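Local coordinates for protein AgaA (Rhizobium radiobacter, PDB 6HLX) that binds the opine agropinic acid in the periplasm, serving as the solute-binding protein of an ABC transporter that imports it, at residues D215-K220 with N455-K460; R235-F240 with W451-Y456; T463-M468 with G477-N482; T3-L8 with E190-F195. One frame throughout, in Å; residues are numbered along the deposited sequence.

Interaction 1: D215-K220 with N455-K460. With G9Z (agropinic acid), chain E; EDO (1,2-ethanediol), chain B.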
# COMPACT_ATOMS: atom_id res chain seq x y z
N ASP A 215 8.13 -9.27 9.71
CA ASP A 215 7.71 -7.90 9.32
C ASP A 215 6.89 -7.25 10.45
O ASP A 215 6.64 -7.88 11.48
CB ASP A 215 7.00 -7.88 7.96
CG ASP A 215 5.68 -8.58 7.86
OD1 ASP A 215 5.14 -9.01 8.91
OD2 ASP A 215 5.14 -8.66 6.74
N TYR A 216 6.51 -5.96 10.27
CA TYR A 216 5.74 -5.22 11.26
C TYR A 216 6.30 -5.38 12.69
O TYR A 216 5.60 -5.82 13.59
CB TYR A 216 4.25 -5.60 11.19
CG TYR A 216 3.52 -4.95 10.04
CD1 TYR A 216 3.46 -5.56 8.79
CD2 TYR A 216 2.80 -3.77 10.23
CE1 TYR A 216 2.75 -4.98 7.74
CE2 TYR A 216 2.08 -3.19 9.18
CZ TYR A 216 2.06 -3.80 7.93
OH TYR A 216 1.33 -3.24 6.90
N VAL A 217 7.59 -5.08 12.87
CA VAL A 217 8.19 -5.19 14.20
C VAL A 217 7.48 -4.17 15.08
O VAL A 217 7.46 -2.98 14.73
CB VAL A 217 9.71 -4.90 14.17
CG1 VAL A 217 10.29 -4.86 15.58
CG2 VAL A 217 10.44 -5.93 13.29
N PRO A 218 6.87 -4.58 16.21
CA PRO A 218 6.18 -3.59 17.07
C PRO A 218 7.16 -2.58 17.65
O PRO A 218 8.30 -2.94 17.97
CB PRO A 218 5.55 -4.44 18.17
CG PRO A 218 5.52 -5.84 17.61
CD PRO A 218 6.75 -5.94 16.76
N ALA A 219 6.72 -1.32 17.80
CA ALA A 219 7.55 -0.23 18.35
C ALA A 219 8.11 -0.58 19.72
O ALA A 219 9.26 -0.24 20.00
CB ALA A 219 6.73 1.06 18.43
N LYS A 220 7.34 -1.29 20.57
CA LYS A 220 7.85 -1.64 21.91
C LYS A 220 9.05 -2.61 21.89
O LYS A 220 9.79 -2.69 22.88
CB LYS A 220 6.73 -2.17 22.81
CG LYS A 220 6.20 -3.53 22.38
CD LYS A 220 5.27 -4.17 23.41
CE LYS A 220 5.23 -5.67 23.22
NZ LYS A 220 4.87 -6.06 21.82
N ASN A 455 9.30 -1.20 10.46
CA ASN A 455 10.56 -1.93 10.56
C ASN A 455 10.40 -3.42 10.31
O ASN A 455 9.34 -4.00 10.60
CB ASN A 455 11.14 -1.72 11.97
CG ASN A 455 11.35 -0.24 12.31
OD1 ASN A 455 11.75 0.55 11.46
ND2 ASN A 455 11.06 0.16 13.52
N TYR A 456 11.47 -4.02 9.76
CA TYR A 456 11.64 -5.47 9.62
C TYR A 456 12.73 -5.85 10.61
O TYR A 456 13.52 -5.00 11.06
CB TYR A 456 12.15 -5.86 8.22
CG TYR A 456 11.08 -5.79 7.16
CD1 TYR A 456 10.77 -4.58 6.53
CD2 TYR A 456 10.33 -6.91 6.82
CE1 TYR A 456 9.78 -4.50 5.56
CE2 TYR A 456 9.32 -6.85 5.86
CZ TYR A 456 9.05 -5.63 5.23
OH TYR A 456 8.04 -5.51 4.31
N ALA A 457 12.82 -7.15 10.90
CA ALA A 457 13.93 -7.63 11.70
C ALA A 457 14.41 -8.92 11.09
O ALA A 457 13.61 -9.69 10.55
CB ALA A 457 13.51 -7.84 13.14
N VAL A 458 15.74 -9.12 11.09
CA VAL A 458 16.33 -10.32 10.51
C VAL A 458 17.25 -10.97 11.52
O VAL A 458 17.78 -10.30 12.43
CB VAL A 458 17.06 -10.05 9.15
CG1 VAL A 458 16.16 -9.30 8.16
CG2 VAL A 458 18.38 -9.29 9.36
N LYS A 459 17.49 -12.27 11.34
CA LYS A 459 18.43 -12.98 12.18
C LYS A 459 19.84 -12.71 11.64
O LYS A 459 20.01 -12.55 10.44
CB LYS A 459 18.14 -14.50 12.15
CG LYS A 459 17.29 -14.99 13.32
CD LYS A 459 18.10 -15.03 14.63
CE LYS A 459 17.52 -15.94 15.69
NZ LYS A 459 17.80 -15.44 17.06
N LYS A 460 20.84 -12.69 12.52
CA LYS A 460 22.23 -12.57 12.06
C LYS A 460 22.46 -13.78 11.14
O LYS A 460 22.10 -14.91 11.49
CB LYS A 460 23.19 -12.62 13.26
CG LYS A 460 24.67 -12.43 12.88
CD LYS A 460 25.56 -12.42 14.11
CE LYS A 460 27.01 -12.19 13.76
NZ LYS A 460 27.85 -12.00 14.97
OAM G9Z E . -1.87 -4.42 5.46
CAB G9Z E . -1.90 -3.74 6.50
CAC G9Z E . -1.98 -4.30 7.79
CB G9Z E . -1.99 -3.11 8.78
CA G9Z E . -2.09 -1.86 7.91
C G9Z E . -1.08 -0.91 8.25
O G9Z E . 0.06 -1.03 7.72
N G9Z E . -2.01 -2.39 6.51
CAG G9Z E . -1.93 -1.52 5.28
CAH G9Z E . -3.32 -1.02 4.89
OAP G9Z E . -3.77 -0.19 5.96
CAI G9Z E . -3.31 -0.22 3.58
OAQ G9Z E . -2.47 -0.90 2.62
CAJ G9Z E . -4.75 -0.13 2.96
OAR G9Z E . -4.69 0.63 1.74
CAK G9Z E . -5.86 0.43 3.88
OAT G9Z E . -7.15 0.19 3.28
CAL G9Z E . -5.66 1.91 4.22
OAS G9Z E . -6.66 2.33 5.19
OXT G9Z E . -1.37 -0.01 9.08
C1 EDO B . 3.77 -0.74 15.91
O1 EDO B . 4.90 0.02 15.66
C2 EDO B . 3.70 -1.13 17.38
O2 EDO B . 3.21 -0.09 18.17
O HOH W 1 6.40 -7.74 4.53
O HOH W 2 7.56 -4.29 8.15
O HOH W 3 7.08 -1.75 12.24
O HOH W 4 9.05 -0.83 15.21

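Interaction 2: R235-F240 with W451-Y456. With G9Z (agropinic acid), chain E; EDO (1,2-ethanediol), chain C.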
# COMPACT_ATOMS: atom_id res chain seq x y z
N ARG A 235 15.34 -0.38 9.35
CA ARG A 235 14.46 0.78 9.56
C ARG A 235 13.88 1.45 8.32
O ARG A 235 14.43 1.39 7.21
CB ARG A 235 15.17 1.84 10.41
CG ARG A 235 15.46 1.39 11.85
CD ARG A 235 15.17 2.47 12.90
NE ARG A 235 15.85 2.20 14.18
CZ ARG A 235 15.26 2.18 15.38
NH1 ARG A 235 13.96 2.40 15.50
NH2 ARG A 235 15.97 1.91 16.47
N ASN A 236 12.73 2.12 8.53
CA ASN A 236 12.02 2.90 7.53
C ASN A 236 11.07 3.80 8.31
O ASN A 236 10.63 3.41 9.39
CB ASN A 236 11.24 1.99 6.56
CG ASN A 236 10.25 2.69 5.62
OD1 ASN A 236 9.09 2.96 5.98
ND2 ASN A 236 10.64 2.96 4.39
N THR A 237 10.76 4.99 7.77
CA THR A 237 9.80 5.96 8.33
C THR A 237 8.86 6.48 7.23
O THR A 237 8.58 7.70 7.17
CB THR A 237 10.50 7.15 8.97
OG1 THR A 237 11.33 7.74 7.97
CG2 THR A 237 11.26 6.79 10.21
N GLY A 238 8.34 5.57 6.42
CA GLY A 238 7.49 5.88 5.26
C GLY A 238 6.01 6.07 5.48
O GLY A 238 5.45 7.03 4.93
N PRO A 239 5.32 5.18 6.22
CA PRO A 239 3.85 5.31 6.32
C PRO A 239 3.38 6.38 7.27
O PRO A 239 4.13 6.84 8.14
CB PRO A 239 3.37 3.92 6.77
CG PRO A 239 4.61 2.99 6.68
CD PRO A 239 5.77 3.94 6.90
N PHE A 240 2.12 6.75 7.12
CA PHE A 240 1.47 7.71 8.01
C PHE A 240 0.22 7.05 8.63
O PHE A 240 -0.30 6.06 8.09
CB PHE A 240 1.08 9.01 7.26
CG PHE A 240 0.41 8.79 5.92
CD1 PHE A 240 -0.92 8.37 5.85
CD2 PHE A 240 1.09 9.01 4.74
CE1 PHE A 240 -1.53 8.13 4.61
CE2 PHE A 240 0.47 8.80 3.49
CZ PHE A 240 -0.83 8.35 3.44
N TRP A 451 3.72 10.39 11.23
CA TRP A 451 4.57 9.54 10.38
C TRP A 451 5.00 8.43 11.34
O TRP A 451 5.38 8.72 12.50
CB TRP A 451 5.85 10.27 9.95
CG TRP A 451 5.62 11.38 8.98
CD1 TRP A 451 5.75 12.72 9.23
CD2 TRP A 451 5.21 11.26 7.61
NE1 TRP A 451 5.47 13.44 8.09
CE2 TRP A 451 5.16 12.57 7.07
CE3 TRP A 451 4.94 10.17 6.77
CZ2 TRP A 451 4.79 12.82 5.75
CZ3 TRP A 451 4.61 10.41 5.43
CH2 TRP A 451 4.53 11.73 4.94
N ARG A 452 4.96 7.18 10.90
CA ARG A 452 5.36 6.09 11.79
C ARG A 452 6.61 5.36 11.28
O ARG A 452 6.89 5.40 10.07
CB ARG A 452 4.22 5.07 11.99
CG ARG A 452 3.91 4.24 10.74
CD ARG A 452 2.79 3.23 10.97
NE ARG A 452 2.94 2.06 10.11
CZ ARG A 452 1.95 1.46 9.45
NH1 ARG A 452 0.71 1.94 9.53
NH2 ARG A 452 2.18 0.37 8.74
N GLU A 453 7.28 4.63 12.17
CA GLU A 453 8.38 3.75 11.74
C GLU A 453 7.74 2.45 11.22
O GLU A 453 6.71 2.00 11.75
CB GLU A 453 9.29 3.40 12.92
CG GLU A 453 10.08 4.59 13.43
CD GLU A 453 11.19 4.22 14.38
OE1 GLU A 453 11.85 5.14 14.91
OE2 GLU A 453 11.40 3.00 14.62
N GLN A 454 8.36 1.84 10.21
CA GLN A 454 7.89 0.58 9.63
C GLN A 454 9.14 -0.26 9.53
O GLN A 454 10.01 -0.01 8.68
CB GLN A 454 7.24 0.83 8.25
CG GLN A 454 6.72 -0.47 7.60
CD GLN A 454 5.52 -1.07 8.32
OE1 GLN A 454 4.82 -0.39 9.06
NE2 GLN A 454 5.26 -2.35 8.11
N ASN A 455 9.30 -1.20 10.46
CA ASN A 455 10.56 -1.93 10.56
C ASN A 455 10.40 -3.42 10.31
O ASN A 455 9.34 -4.00 10.60
CB ASN A 455 11.14 -1.72 11.97
CG ASN A 455 11.35 -0.24 12.31
OD1 ASN A 455 11.75 0.55 11.46
ND2 ASN A 455 11.06 0.16 13.52
N TYR A 456 11.47 -4.02 9.76
CA TYR A 456 11.64 -5.47 9.62
C TYR A 456 12.73 -5.85 10.61
O TYR A 456 13.52 -5.00 11.06
CB TYR A 456 12.15 -5.86 8.22
CG TYR A 456 11.08 -5.79 7.16
CD1 TYR A 456 10.77 -4.58 6.53
CD2 TYR A 456 10.33 -6.91 6.82
CE1 TYR A 456 9.78 -4.50 5.56
CE2 TYR A 456 9.32 -6.85 5.86
CZ TYR A 456 9.05 -5.63 5.23
OH TYR A 456 8.04 -5.51 4.31
OAM G9Z E . -1.87 -4.42 5.46
CAB G9Z E . -1.90 -3.74 6.50
CAC G9Z E . -1.98 -4.30 7.79
CB G9Z E . -1.99 -3.11 8.78
CA G9Z E . -2.09 -1.86 7.91
C G9Z E . -1.08 -0.91 8.25
O G9Z E . 0.06 -1.03 7.72
N G9Z E . -2.01 -2.39 6.51
CAG G9Z E . -1.93 -1.52 5.28
CAH G9Z E . -3.32 -1.02 4.89
OAP G9Z E . -3.77 -0.19 5.96
CAI G9Z E . -3.31 -0.22 3.58
OAQ G9Z E . -2.47 -0.90 2.62
CAJ G9Z E . -4.75 -0.13 2.96
OAR G9Z E . -4.69 0.63 1.74
CAK G9Z E . -5.86 0.43 3.88
OAT G9Z E . -7.15 0.19 3.28
CAL G9Z E . -5.66 1.91 4.22
OAS G9Z E . -6.66 2.33 5.19
OXT G9Z E . -1.37 -0.01 9.08
C1 EDO C . 8.44 11.81 5.78
O1 EDO C . 8.84 10.46 5.89
C2 EDO C . 9.60 12.63 5.18
O2 EDO C . 9.23 13.99 5.14

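Interaction 3: T463-M468 with G477-N482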
# COMPACT_ATOMS: atom_id res chain seq x y z
N THR A 463 21.22 -11.74 4.79
CA THR A 463 21.68 -10.53 4.08
C THR A 463 20.84 -10.37 2.84
O THR A 463 20.16 -11.30 2.43
CB THR A 463 23.18 -10.62 3.70
OG1 THR A 463 23.38 -11.76 2.87
CG2 THR A 463 24.13 -10.68 4.93
N GLY A 464 20.91 -9.20 2.22
CA GLY A 464 20.25 -8.97 0.95
C GLY A 464 18.76 -8.71 1.02
O GLY A 464 18.13 -8.65 -0.03
N PHE A 465 18.17 -8.63 2.23
CA PHE A 465 16.76 -8.25 2.33
C PHE A 465 16.77 -6.74 2.60
O PHE A 465 17.53 -6.28 3.46
CB PHE A 465 15.98 -9.00 3.44
CG PHE A 465 14.49 -8.70 3.36
CD1 PHE A 465 13.67 -9.37 2.44
CD2 PHE A 465 13.92 -7.71 4.16
CE1 PHE A 465 12.31 -9.06 2.34
CE2 PHE A 465 12.55 -7.41 4.06
CZ PHE A 465 11.75 -8.07 3.14
N THR A 466 15.93 -5.99 1.88
CA THR A 466 15.92 -4.54 1.96
C THR A 466 14.55 -4.03 2.37
O THR A 466 13.55 -4.36 1.74
CB THR A 466 16.28 -3.92 0.58
OG1 THR A 466 17.55 -4.40 0.17
CG2 THR A 466 16.33 -2.38 0.62
N ASN A 467 14.54 -3.18 3.40
CA ASN A 467 13.31 -2.47 3.81
C ASN A 467 13.33 -1.26 2.83
O ASN A 467 14.13 -0.33 3.00
CB ASN A 467 13.40 -2.01 5.27
CG ASN A 467 12.09 -1.42 5.74
OD1 ASN A 467 11.19 -1.13 4.93
ND2 ASN A 467 11.95 -1.23 7.04
N MET A 468 12.54 -1.35 1.76
CA MET A 468 12.59 -0.41 0.63
C MET A 468 12.20 1.01 1.03
O MET A 468 11.48 1.21 2.02
CB MET A 468 11.85 -0.96 -0.59
CG MET A 468 12.70 -2.09 -1.27
SD MET A 468 11.81 -3.06 -2.50
CE MET A 468 11.26 -1.78 -3.64
N GLY A 477 8.95 -7.00 -0.02
CA GLY A 477 8.96 -8.42 -0.40
C GLY A 477 9.63 -8.66 -1.76
O GLY A 477 10.15 -9.76 -2.01
N LEU A 478 9.70 -7.62 -2.62
CA LEU A 478 10.44 -7.75 -3.89
C LEU A 478 11.91 -8.12 -3.65
O LEU A 478 12.51 -8.85 -4.45
CB LEU A 478 10.43 -6.40 -4.64
CG LEU A 478 9.19 -6.10 -5.45
CD1 LEU A 478 9.11 -4.59 -5.82
CD2 LEU A 478 9.17 -6.95 -6.73
N SER A 479 12.51 -7.60 -2.56
CA SER A 479 13.93 -7.81 -2.28
C SER A 479 14.27 -9.27 -1.89
O SER A 479 15.45 -9.60 -1.75
CB SER A 479 14.42 -6.82 -1.23
OG SER A 479 14.01 -7.20 0.07
N ILE A 480 13.24 -10.15 -1.72
CA ILE A 480 13.52 -11.57 -1.38
C ILE A 480 14.37 -12.25 -2.48
O ILE A 480 15.05 -13.23 -2.20
CB ILE A 480 12.20 -12.35 -1.08
CG1 ILE A 480 12.46 -13.67 -0.26
CG2 ILE A 480 11.37 -12.62 -2.35
CD1 ILE A 480 12.80 -13.42 1.26
N GLU A 481 14.32 -11.74 -3.72
CA GLU A 481 15.12 -12.35 -4.79
C GLU A 481 16.63 -12.14 -4.60
O GLU A 481 17.42 -12.79 -5.28
CB GLU A 481 14.68 -11.85 -6.17
CG GLU A 481 15.00 -10.39 -6.46
CD GLU A 481 14.69 -9.96 -7.88
OE1 GLU A 481 14.27 -10.82 -8.68
OE2 GLU A 481 14.87 -8.77 -8.20
N ASN A 482 17.01 -11.18 -3.75
CA ASN A 482 18.43 -10.87 -3.46
C ASN A 482 18.87 -11.41 -2.11
O ASN A 482 20.03 -11.24 -1.73
CB ASN A 482 18.58 -9.35 -3.40
CG ASN A 482 18.19 -8.65 -4.67
OD1 ASN A 482 18.42 -9.13 -5.78
ND2 ASN A 482 17.59 -7.47 -4.51
O HOH W 5 18.07 -6.43 -1.59

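Interaction 4: T3-L8 with E190-F195. With ZN (zinc ion), chain N; ZN (zinc ion), chain S.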
# COMPACT_ATOMS: atom_id res chain seq x y z
N THR A 3 17.02 -22.43 2.76
CA THR A 3 15.61 -22.08 2.89
C THR A 3 15.50 -20.94 3.90
O THR A 3 16.29 -20.90 4.86
CB THR A 3 14.82 -23.36 3.27
OG1 THR A 3 14.97 -24.33 2.23
CG2 THR A 3 13.35 -23.11 3.52
N LEU A 4 14.52 -20.06 3.73
CA LEU A 4 14.31 -18.97 4.67
C LEU A 4 12.87 -19.03 5.16
O LEU A 4 11.96 -19.24 4.37
CB LEU A 4 14.61 -17.63 3.98
CG LEU A 4 14.60 -16.38 4.88
CD1 LEU A 4 15.66 -15.39 4.48
CD2 LEU A 4 13.23 -15.72 4.89
N TYR A 5 12.68 -18.85 6.48
CA TYR A 5 11.34 -18.81 7.08
C TYR A 5 11.07 -17.34 7.39
O TYR A 5 11.87 -16.69 8.09
CB TYR A 5 11.28 -19.65 8.36
CG TYR A 5 11.51 -21.14 8.19
CD1 TYR A 5 11.40 -21.75 6.93
CD2 TYR A 5 11.80 -21.95 9.28
CE1 TYR A 5 11.63 -23.12 6.77
CE2 TYR A 5 11.99 -23.33 9.13
CZ TYR A 5 11.87 -23.91 7.88
OH TYR A 5 12.05 -25.28 7.73
N PHE A 6 9.97 -16.83 6.84
CA PHE A 6 9.61 -15.41 6.92
C PHE A 6 8.30 -15.30 7.71
O PHE A 6 7.26 -15.80 7.27
CB PHE A 6 9.42 -14.89 5.50
CG PHE A 6 9.36 -13.39 5.29
CD1 PHE A 6 8.33 -12.62 5.85
CD2 PHE A 6 10.30 -12.75 4.49
CE1 PHE A 6 8.27 -11.24 5.61
CE2 PHE A 6 10.22 -11.38 4.23
CZ PHE A 6 9.21 -10.63 4.80
N GLY A 7 8.36 -14.65 8.86
CA GLY A 7 7.21 -14.48 9.72
C GLY A 7 6.39 -13.28 9.29
O GLY A 7 6.79 -12.14 9.52
N LEU A 8 5.23 -13.53 8.67
CA LEU A 8 4.31 -12.47 8.24
C LEU A 8 3.36 -12.07 9.39
O LEU A 8 2.98 -12.92 10.20
CB LEU A 8 3.44 -12.93 7.05
CG LEU A 8 4.06 -13.17 5.69
CD1 LEU A 8 3.00 -13.77 4.76
CD2 LEU A 8 4.65 -11.87 5.10
N GLU A 190 14.04 -21.95 -1.27
CA GLU A 190 12.64 -21.88 -0.82
C GLU A 190 12.46 -20.78 0.19
O GLU A 190 13.38 -20.40 0.91
CB GLU A 190 12.19 -23.17 -0.10
CG GLU A 190 12.32 -24.45 -0.88
CD GLU A 190 11.75 -25.67 -0.21
OE1 GLU A 190 11.79 -26.72 -0.86
OE2 GLU A 190 11.30 -25.59 0.96
N VAL A 191 11.22 -20.31 0.30
CA VAL A 191 10.83 -19.38 1.34
C VAL A 191 9.51 -19.91 1.88
O VAL A 191 8.61 -20.24 1.09
CB VAL A 191 10.71 -17.90 0.87
CG1 VAL A 191 10.47 -16.98 2.08
CG2 VAL A 191 11.97 -17.45 0.14
N HIS A 192 9.41 -20.04 3.20
CA HIS A 192 8.17 -20.43 3.87
C HIS A 192 7.67 -19.15 4.56
O HIS A 192 8.33 -18.62 5.47
CB HIS A 192 8.41 -21.58 4.87
CG HIS A 192 8.96 -22.83 4.25
ND1 HIS A 192 8.57 -24.09 4.68
CD2 HIS A 192 9.87 -22.97 3.26
CE1 HIS A 192 9.25 -24.95 3.93
NE2 HIS A 192 10.07 -24.33 3.08
N TYR A 193 6.53 -18.65 4.10
CA TYR A 193 5.89 -17.44 4.68
C TYR A 193 4.94 -17.95 5.75
O TYR A 193 3.89 -18.50 5.41
CB TYR A 193 5.14 -16.65 3.58
CG TYR A 193 6.08 -16.00 2.59
CD1 TYR A 193 6.66 -14.75 2.85
CD2 TYR A 193 6.40 -16.63 1.39
CE1 TYR A 193 7.56 -14.17 1.95
CE2 TYR A 193 7.28 -16.04 0.47
CZ TYR A 193 7.88 -14.83 0.78
OH TYR A 193 8.77 -14.28 -0.12
N VAL A 194 5.31 -17.82 7.02
CA VAL A 194 4.58 -18.36 8.18
C VAL A 194 3.74 -17.24 8.80
O VAL A 194 4.24 -16.14 9.03
CB VAL A 194 5.56 -18.99 9.19
CG1 VAL A 194 4.80 -19.69 10.32
CG2 VAL A 194 6.53 -19.96 8.51
N PHE A 195 2.50 -17.53 9.10
CA PHE A 195 1.57 -16.50 9.60
C PHE A 195 1.59 -16.38 11.10
O PHE A 195 1.26 -17.34 11.80
CB PHE A 195 0.14 -16.84 9.13
CG PHE A 195 0.06 -17.30 7.68
CD1 PHE A 195 0.70 -16.60 6.67
CD2 PHE A 195 -0.73 -18.39 7.33
CE1 PHE A 195 0.62 -17.02 5.34
CE2 PHE A 195 -0.84 -18.80 5.99
CZ PHE A 195 -0.15 -18.12 5.01
ZN ZN N . 7.32 -24.63 6.16
ZN ZN S . 11.22 -28.15 0.55
O HOH W 6 9.51 -28.41 -0.09

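Interaction 1: D215-K220 with N455-K460
Val-217 packs its side chain against Asn-455, Tyr-456 and Ala-457. A chi1 of 173° sends CG1 away from the Val-217 N and leaves CG2 to reach across, 3.6 Å from Ala-457 CB; a short branched residue facing alanine suits so close an approach. Its backbone joins in, since Val-217 N gives a nearly straight hydrogen bond of 3.1 Å to Asn-455 O. That carbonyl also receives a water which accepts from Tyr-216 N and sits over the centre of one face of the Tyr-456 ring. Two more waters link Val-217 O to Asn-455, one through its N and one through ND2, an amide whose protein partner is Glu-453.

Asp-215 brings its CB to 3.3 Å from Tyr-456 CE2, meeting the ring obliquely. Its CG lies between backbone N and carbonyl carbon (chi1 66°), and OD2 accepts from a water at 2.7 Å that is 2.8 Å from Tyr-456 OH, so the carboxylate and phenol are coupled indirectly. Tyr-216, in a left-handed backbone conformation, turns away from strand 456-459. Its OH donates to the carboxylate O of agropinic acid at 2.7 Å, the oxygen lying at the ring edge, and Thr-23 is a further partner of that hydroxyl. The loop after strand 213-214, tied to Asn-455, thus carries Tyr-216 to agropinic acid, consistent with binding proteins whose ligand sits in a cleft lined by loops at the ends of sheet strands.

Interaction 2: R235-F240 with W451-Y456
Arg-452 turns its CG between backbone N and carbonyl carbon (chi1 70°) and then runs extended to NE, which carries the guanidinium across Pro-239 at about a right angle. Pro-239 CB lies 3.8 Å above the centre of one guanidinium face, an apolar cover that leaves the nitrogens at the edge to bind. Gln-454, bent at chi2 (69°), curls its OE1 into the guanidinium plane, where NE and NH2 both grip it, NH2 at 2.8 Å. This second-shell amide fixes the rotation of the guanidinium, while NH1 and NH2 hold the two carboxylate oxygens of agropinic acid, NH2 to O at 2.7 Å.

The two backbones run roughly antiparallel. Arg-452 N donates to Pro-239 O at 2.9 Å, and Gln-454 N to Asn-236 O. Asn-236 OD1 closes an Asx turn onto Gly-238 N. Trp-451 CZ3 comes to the edge of the Phe-240 ring, 3.9 Å from CD2.

At the solvent end, Arg-235 NH1 meets Glu-453 OE2 at 2.8 Å in a salt bridge whose hydrogen bond is weak, the two planes perpendicular; the anti lone pair of the same oxygen takes Asn-455 ND2. The chemistry implies that the buried, positively charged Arg-452 probably balances the ligand carboxylate, its guanidinium held in place by Pro-239 over one face and Gln-454 at its edge.

Interaction 3: T463-M468 with G477-N482
Gly-464, with a positive phi of 79°, bends the chain after strand 462-463 so that residues 464-466 run beside the 3-10 segment that includes residues 477-481, near the C-terminus. Glycine suits the bend twice over: it accepts this backbone conformation readily, and having no side chain it lets its CA come to 3.5 Å from Asn-482 O in a CA-H...O contact.

Ser-479 is the central side chain. Its OG, placed between backbone N and carbonyl carbon (chi1 77°), accepts an almost straight hydrogen bond from Thr-466 N at 2.9 Å, and it also bonds back to Ser-476 O, three residues earlier, so the small hydroxyl serves both the passing loop and its own segment. The same OG lies 3.2 Å above one face of the Phe-465 ring, offset toward the rim near CD1. Phe-465 reaches this place because its CG is anti to the backbone N; its ring in turn meets Tyr-456 edge-to-face and touches Ile-480 CD1 from CD1 at 4.3 Å. The ring face thus packs against an oxygen whose hydrogen bonds go to Thr-466 N and Ser-476 O.

Further along, Met-468 and Leu-478 cross at about a right angle, with CE 4.2 Å from CD1, a flexible thioether filling space beside a branched leucine. At the other end, Asn-482 OD1 is bonded to Lys-185, and one water is held by Gly-464 O, Thr-466 OG1 and Asn-482 ND2, the last at 3.1 Å.

Interaction 4: T3-L8 with E190-F195
Tyr-5 leans over an imidazole that lies between two zinc sites, that of His-192. Tyr-5 CE1 stands 3.7 Å above one face of the ring, offset toward its rim, with the planes 52° apart. His-192 ND1 binds a zinc ion at 2.0 Å, in a site shared with Glu-171, and its NE2 donates to Glu-190 OE2 at 2.8 Å. Metal and carboxylate thus use both nitrogens and hold the ring against rotation. Glu-190 itself grips a second zinc ion, tightly through OE1 at 2.1 Å and loosely through OE2, so the carboxylate links the two sites; Lys-175 also bonds to OE1. Coordination probably strengthens the NE2 donor by drawing charge from the ring.

The opposite face is mainly apolar and aromatic. Phe-6, its CG anti to the backbone N (chi1 -166°), offers one face to Tyr-193, whose CE1 lies 3.8 Å above it. Leu-8 CD1 wedges between Tyr-193 CB and the edge of the Phe-195 ring, 3.8 Å from the former, and helix 23-32 covers Phe-6, Leu-8 and Tyr-193. Gly-7 adds no side chain to the face that bears Tyr-5 and His-192.

The backbones exchange five hydrogen bonds, such as Phe-6 N to His-192 O at 2.8 Å. With strand 213-214 on its far side, strand 3-8 runs parallel to both neighbours, as is typical of the mixed sheet in a lobe of a periplasmic binding protein.

Along the chain, interaction 4 closes before interactions 1 and 2 open, and interaction 3 follows both. Interactions 1 and 4 both reach one seven-stranded mixed sheet, in which strand 213-214 lies between strands 3-8 and 456-459; their centres are about 14 Å apart. Interaction 2, about 11 Å from interaction 1 and sharing Asn-455 and Tyr-456 with it, spans the two antiparallel connections from this sheet to the six-stranded one, the hinge layout expected of a two-lobed binding protein. Interaction 3 packs on the first sheet, about 13 Å from interaction 4. Agropinic acid touches interactions 1 and 2, while the zinc ions of interaction 4 lie away from the ligand cleft.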